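Local coordinates for tyrosine--tRNA ligase, mitochondrial (Coccidioides posadasii, PDB 5IJX), which probably catalyses the ATP-dependent attachment of L-tyrosine to tRNA(Tyr), and is represented by its class I synthetase core without the C-terminal region, at residues Asp313-Phe318 against Glu376-Asp381; Thr309-Leu314 against Leu368-Leu373. All blocks are in the same frame, centred on the assembly; numbering follows the deposited sequence.

Contact 1: residues Asp313-Phe318 against Glu376-Asp381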
loop_
_atom_site.group_PDB
_atom_site.type_symbol
_atom_site.label_atom_id
_atom_site.label_comp_id
_atom_site.label_asym_id
_atom_site.label_seq_id
_atom_site.Cartn_x
_atom_site.Cartn_y
_atom_site.Cartn_z
ATOM N N ASP A 313 19.040 31.797 25.342
ATOM C CA ASP A 313 19.378 31.834 23.921
ATOM C C ASP A 313 18.150 32.097 23.059
ATOM O O ASP A 313 18.216 32.872 22.100
ATOM C CB ASP A 313 20.048 30.526 23.506
ATOM C CG ASP A 313 21.551 30.552 23.709
ATOM O OD1 ASP A 313 22.164 31.625 23.508
ATOM O OD2 ASP A 313 22.124 29.501 24.068
ATOM N N LEU A 314 17.029 31.447 23.371
ATOM C CA LEU A 314 15.786 31.686 22.643
ATOM C C LEU A 314 15.384 33.157 22.726
ATOM O O LEU A 314 15.249 33.853 21.704
ATOM C CB LEU A 314 14.701 30.779 23.228
ATOM C CG LEU A 314 13.285 30.770 22.661
ATOM C CD1 LEU A 314 13.301 30.485 21.179
ATOM C CD2 LEU A 314 12.451 29.726 23.397
ATOM N N TYR A 315 15.194 33.646 23.954
ATOM C CA TYR A 315 14.951 35.067 24.166
ATOM C C TYR A 315 15.923 35.907 23.347
ATOM O O TYR A 315 15.519 36.828 22.630
ATOM C CB TYR A 315 15.080 35.390 25.655
ATOM C CG TYR A 315 14.530 36.739 26.045
ATOM C CD1 TYR A 315 13.242 36.862 26.547
ATOM C CD2 TYR A 315 15.297 37.888 25.916
ATOM C CE1 TYR A 315 12.735 38.092 26.906
ATOM C CE2 TYR A 315 14.794 39.121 26.276
ATOM C CZ TYR A 315 13.512 39.215 26.768
ATOM O OH TYR A 315 13.004 40.439 27.128
ATOM N N GLN A 316 17.215 35.581 23.429
ATOM C CA GLN A 316 18.228 36.333 22.695
ATOM C C GLN A 316 17.927 36.354 21.203
ATOM O O GLN A 316 18.115 37.381 20.540
ATOM C CB GLN A 316 19.609 35.733 22.953
ATOM C CG GLN A 316 20.763 36.493 22.316
ATOM C CD GLN A 316 22.105 35.937 22.743
ATOM O OE1 GLN A 316 22.174 35.019 23.561
ATOM N NE2 GLN A 316 23.180 36.491 22.196
ATOM N N TYR A 317 17.461 35.231 20.655
ATOM C CA TYR A 317 17.111 35.204 19.241
ATOM C C TYR A 317 16.002 36.198 18.945
ATOM O O TYR A 317 16.100 36.991 18.001
ATOM C CB TYR A 317 16.684 33.801 18.811
ATOM C CG TYR A 317 16.220 33.740 17.367
ATOM C CD1 TYR A 317 17.134 33.599 16.329
ATOM C CD2 TYR A 317 14.872 33.833 17.042
ATOM C CE1 TYR A 317 16.717 33.548 15.010
ATOM C CE2 TYR A 317 14.448 33.782 15.726
ATOM C CZ TYR A 317 15.374 33.640 14.714
ATOM O OH TYR A 317 14.960 33.589 13.402
ATOM N N PHE A 318 14.932 36.178 19.743
ATOM C CA PHE A 318 13.805 37.042 19.405
ATOM C C PHE A 318 14.072 38.512 19.723
ATOM O O PHE A 318 13.394 39.382 19.166
ATOM C CB PHE A 318 12.535 36.562 20.106
ATOM C CG PHE A 318 11.940 35.332 19.483
ATOM C CD1 PHE A 318 12.289 34.075 19.941
ATOM C CD2 PHE A 318 11.046 35.433 18.429
ATOM C CE1 PHE A 318 11.751 32.938 19.367
ATOM C CE2 PHE A 318 10.504 34.297 17.849
ATOM C CZ PHE A 318 10.859 33.049 18.320
ATOM N N GLU A 376 10.121 35.159 32.512
ATOM C CA GLU A 376 10.522 36.362 33.233
ATOM C C GLU A 376 11.972 36.281 33.694
ATOM O O GLU A 376 12.640 37.314 33.808
ATOM C CB GLU A 376 9.596 36.596 34.427
ATOM C CG GLU A 376 9.938 37.834 35.245
ATOM C CD GLU A 376 9.940 39.104 34.415
ATOM O OE1 GLU A 376 9.151 39.181 33.450
ATOM O OE2 GLU A 376 10.734 40.019 34.721
ATOM N N GLN A 377 12.471 35.076 33.971
ATOM C CA GLN A 377 13.889 34.905 34.277
ATOM C C GLN A 377 14.748 35.345 33.097
ATOM O O GLN A 377 15.615 36.220 33.226
ATOM C CB GLN A 377 14.163 33.442 34.645
ATOM C CG GLN A 377 15.630 33.020 34.607
ATOM C CD GLN A 377 16.494 33.773 35.599
ATOM O OE1 GLN A 377 15.987 34.407 36.525
ATOM N NE2 GLN A 377 17.808 33.704 35.411
ATOM N N ALA A 378 14.514 34.744 31.927
ATOM C CA ALA A 378 15.239 35.150 30.729
ATOM C C ALA A 378 15.090 36.644 30.474
ATOM O O ALA A 378 16.044 37.309 30.051
ATOM C CB ALA A 378 14.743 34.348 29.525
ATOM N N ALA A 379 13.901 37.193 30.733
ATOM C CA ALA A 379 13.658 38.611 30.482
ATOM C C ALA A 379 14.516 39.487 31.387
ATOM O O ALA A 379 15.217 40.388 30.913
ATOM C CB ALA A 379 12.175 38.924 30.675
ATOM N N LYS A 380 14.469 39.241 32.698
ATOM C CA LYS A 380 15.272 40.026 33.629
ATOM C C LYS A 380 16.755 39.889 33.318
ATOM O O LYS A 380 17.511 40.862 33.421
ATOM C CB LYS A 380 14.981 39.595 35.066
ATOM N N ASP A 381 17.192 38.689 32.935
ATOM C CA ASP A 381 18.582 38.480 32.551
ATOM C C ASP A 381 18.976 39.443 31.437
ATOM O O ASP A 381 19.798 40.342 31.647
ATOM C CB ASP A 381 18.807 37.031 32.108
ATOM C CG ASP A 381 18.800 36.056 33.272
ATOM O OD1 ASP A 381 18.239 36.395 34.335
ATOM O OD2 ASP A 381 19.355 34.947 33.123
#

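Contact 2: residues Thr309-Leu314 against Leu368-Leu373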
loop_
_atom_site.group_PDB
_atom_site.type_symbol
_atom_site.label_atom_id
_atom_site.label_comp_id
_atom_site.label_asym_id
_atom_site.label_seq_id
_atom_site.Cartn_x
_atom_site.Cartn_y
_atom_site.Cartn_z
ATOM N N THR A 309 18.558 24.723 23.195
ATOM C CA THR A 309 18.457 26.181 23.157
ATOM C C THR A 309 17.903 26.625 24.505
ATOM O O THR A 309 16.697 26.524 24.754
ATOM C CB THR A 309 17.575 26.653 22.009
ATOM O OG1 THR A 309 18.021 26.052 20.787
ATOM C CG2 THR A 309 17.644 28.164 21.875
ATOM N N SER A 310 18.790 27.100 25.375
ATOM C CA SER A 310 18.373 27.607 26.670
ATOM C C SER A 310 17.390 28.760 26.495
ATOM O O SER A 310 17.334 29.418 25.452
ATOM C CB SER A 310 19.586 28.068 27.477
ATOM O OG SER A 310 20.303 29.079 26.789
ATOM N N CYS A 311 16.595 28.998 27.541
ATOM C CA CYS A 311 15.651 30.108 27.512
ATOM C C CYS A 311 16.361 31.420 27.205
ATOM O O CYS A 311 15.835 32.266 26.468
ATOM C CB CYS A 311 14.911 30.189 28.848
ATOM S SG CYS A 311 14.127 28.631 29.339
ATOM N N TYR A 312 17.568 31.599 27.747
ATOM C CA TYR A 312 18.336 32.805 27.459
ATOM C C TYR A 312 18.663 32.911 25.975
ATOM O O TYR A 312 18.585 34.000 25.395
ATOM C CB TYR A 312 19.616 32.824 28.294
ATOM N N ASP A 313 19.040 31.797 25.342
ATOM C CA ASP A 313 19.378 31.834 23.921
ATOM C C ASP A 313 18.150 32.097 23.059
ATOM O O ASP A 313 18.216 32.872 22.100
ATOM C CB ASP A 313 20.048 30.526 23.506
ATOM C CG ASP A 313 21.551 30.552 23.709
ATOM O OD1 ASP A 313 22.164 31.625 23.508
ATOM O OD2 ASP A 313 22.124 29.501 24.068
ATOM N N LEU A 314 17.029 31.447 23.371
ATOM C CA LEU A 314 15.786 31.686 22.643
ATOM C C LEU A 314 15.384 33.157 22.726
ATOM O O LEU A 314 15.249 33.853 21.704
ATOM C CB LEU A 314 14.701 30.779 23.228
ATOM C CG LEU A 314 13.285 30.770 22.661
ATOM C CD1 LEU A 314 13.301 30.485 21.179
ATOM C CD2 LEU A 314 12.451 29.726 23.397
ATOM N N LEU A 368 5.153 31.399 26.164
ATOM C CA LEU A 368 4.327 30.414 25.478
ATOM C C LEU A 368 5.014 29.059 25.401
ATOM O O LEU A 368 4.336 28.024 25.376
ATOM C CB LEU A 368 3.983 30.914 24.075
ATOM C CG LEU A 368 3.274 29.930 23.141
ATOM C CD1 LEU A 368 2.001 29.380 23.774
ATOM C CD2 LEU A 368 2.963 30.607 21.814
ATOM N N ILE A 369 6.341 29.033 25.369
ATOM C CA ILE A 369 7.085 27.797 25.145
ATOM C C ILE A 369 7.580 27.182 26.451
ATOM O O ILE A 369 7.385 25.991 26.693
ATOM C CB ILE A 369 8.252 28.051 24.163
ATOM C CG1 ILE A 369 7.725 28.611 22.835
ATOM C CG2 ILE A 369 9.041 26.770 23.928
ATOM C CD1 ILE A 369 6.728 27.713 22.119
ATOM N N HIS A 370 8.217 27.976 27.309
ATOM C CA HIS A 370 8.977 27.451 28.437
ATOM C C HIS A 370 8.385 27.788 29.798
ATOM O O HIS A 370 8.985 27.432 30.819
ATOM C CB HIS A 370 10.417 27.968 28.372
ATOM C CG HIS A 370 11.270 27.251 27.373
ATOM N ND1 HIS A 370 11.785 27.869 26.255
ATOM C CD2 HIS A 370 11.697 25.968 27.326
ATOM C CE1 HIS A 370 12.497 26.999 25.562
ATOM N NE2 HIS A 370 12.459 25.837 26.190
ATOM N N GLY A 371 7.246 28.457 29.850
ATOM C CA GLY A 371 6.629 28.796 31.114
ATOM C C GLY A 371 6.819 30.264 31.462
ATOM O O GLY A 371 7.702 30.955 30.945
ATOM N N SER A 372 5.966 30.738 32.373
ATOM C CA SER A 372 5.989 32.149 32.745
ATOM C C SER A 372 7.218 32.482 33.583
ATOM O O SER A 372 7.879 33.501 33.349
ATOM C CB SER A 372 4.709 32.508 33.500
ATOM O OG SER A 372 4.486 33.906 33.480
ATOM N N LEU A 373 7.542 31.635 34.564
ATOM C CA LEU A 373 8.703 31.894 35.411
ATOM C C LEU A 373 9.987 31.898 34.589
ATOM O O LEU A 373 10.792 32.832 34.679
ATOM C CB LEU A 373 8.779 30.855 36.529
ATOM C CG LEU A 373 7.668 30.924 37.579
#

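Contact 1: residues Asp313-Phe318 against Glu376-Asp381
Tyr-315 points its CB at Ala-378, and its first torsion (chi1 -166°) sets CG nearly opposite the backbone N; with chi2 at 96° the ring then turns broadside to the peptide joining Ala-378 to Ala-379. Helix 311-319 meets helix 372-381 here, and the CA atoms of Tyr-315 and Ala-378 come within 6.6 Å. Near the root of the tyrosine, its CB lies 4.0 Å from the methyl CB of Ala-378. Farther out, one ring face covers the backbone of the second helix. Ala-378 O sits 4.2 Å above the ring plane, over its centre, and Ala-379 N lies above the same face, nearer the rim. The carbonyl oxygen and the amide nitrogen are thus both spread across the aromatic face. The outer end continues along Ala-379: Tyr-315 CE1 reaches Ala-379 CA at 3.7 Å, while the phenol OH lies 3.9 Å from Ala-379 CB. The small side chains of Ala-378 and Ala-379 are consistent with so close an approach to the main chain. Helix 356-370 adds Ala-362 and Val-366 to the tyrosine's surroundings, and His-382, the last residue modelled, touches it; Phe-318 meets Phe-365 of that same helix. This is helix-helix packing in the all-helical part that follows the Rossmann-type catalytic domain. In related tyrosyl-tRNA synthetases that region contributes, with the C-terminal domain absent here, to binding the anticodon arm; a similar role is plausible. The two segments are held mainly, it appears, by van der Waals contact. The ring shields the peptide on one side while the contact itself offers it no hydrogen-bond partner; such a fit depends on close apposition rather than on directional bonds.

Contact 2: residues Thr309-Leu314 against Leu368-Leu373
Cys-311 and His-370 bring the N-capped start of helix 311-319 against the junction where helix 356-370 ends and helix 372-381 begins, in the helical domain that follows the Rossmann-type catalytic domain. The sulfur-aromatic contact comes first: Cys-311 SG stands over one face of the imidazole, 4.0 Å from the His-370 ring centroid and 22° off the normal. Cys-311 SG is offset toward the rim, 3.7 Å from His-370 CG. The histidine's chi1 of -78° keeps its CG beside its own backbone N and extends the ring across to the other helix. On the opposite face lies Ile-369 CG2 from the preceding residue, so the imidazole is sandwiched between a sulfur and a methyl group. Van der Waals contact is added at the ring's edge, where Leu-314 CD2 lies in the plane beside ND1 and CE1, 3.5 Å from His-370 ND1. That leucine also touches Val-302, while Cys-311 and His-370 both touch Lys-306 of the preceding loop. As for the helix break, Gly-371, with positive phi (104°), leaves the helical path and serves as N-cap of the next helix. The polar interactions lie around this packing. NE2 of His-370 makes a weak hydrogen bond to the carbonyl O of Leu-304, which would help fix the ring's rotation, and Thr-309 OG1 is hydrogen-bonded to Trp-303 N. The other N-cap is Ser-310: its OG weakly accepts from Asp-313 N at 3.3 Å, and the same hydroxyl weakly donates to Asp-313 OD2, also at 3.3 Å.

Overall arrangement
Both contacts start from helix 311-319 and lie on the same side of the chain's centre, with their own centres about 7 Å apart. Contact 2 engages its first turn and the preceding loop, contact 1 the next turn. On the partner side, 368-373 straddles the glycine break between two helices, whereas 376-381 lies within the second. Contact 1 is buried, without hydrogen bonds or charges between its segments, and uses a ring against main chain; contact 2 is partly buried, larger at 176 Å² against 139 Å², and places imidazole beside sulfur and methyl groups, with weak polar bonds around it. They meet where Ala-378 CB packs 3.9 Å from Cys-311 O.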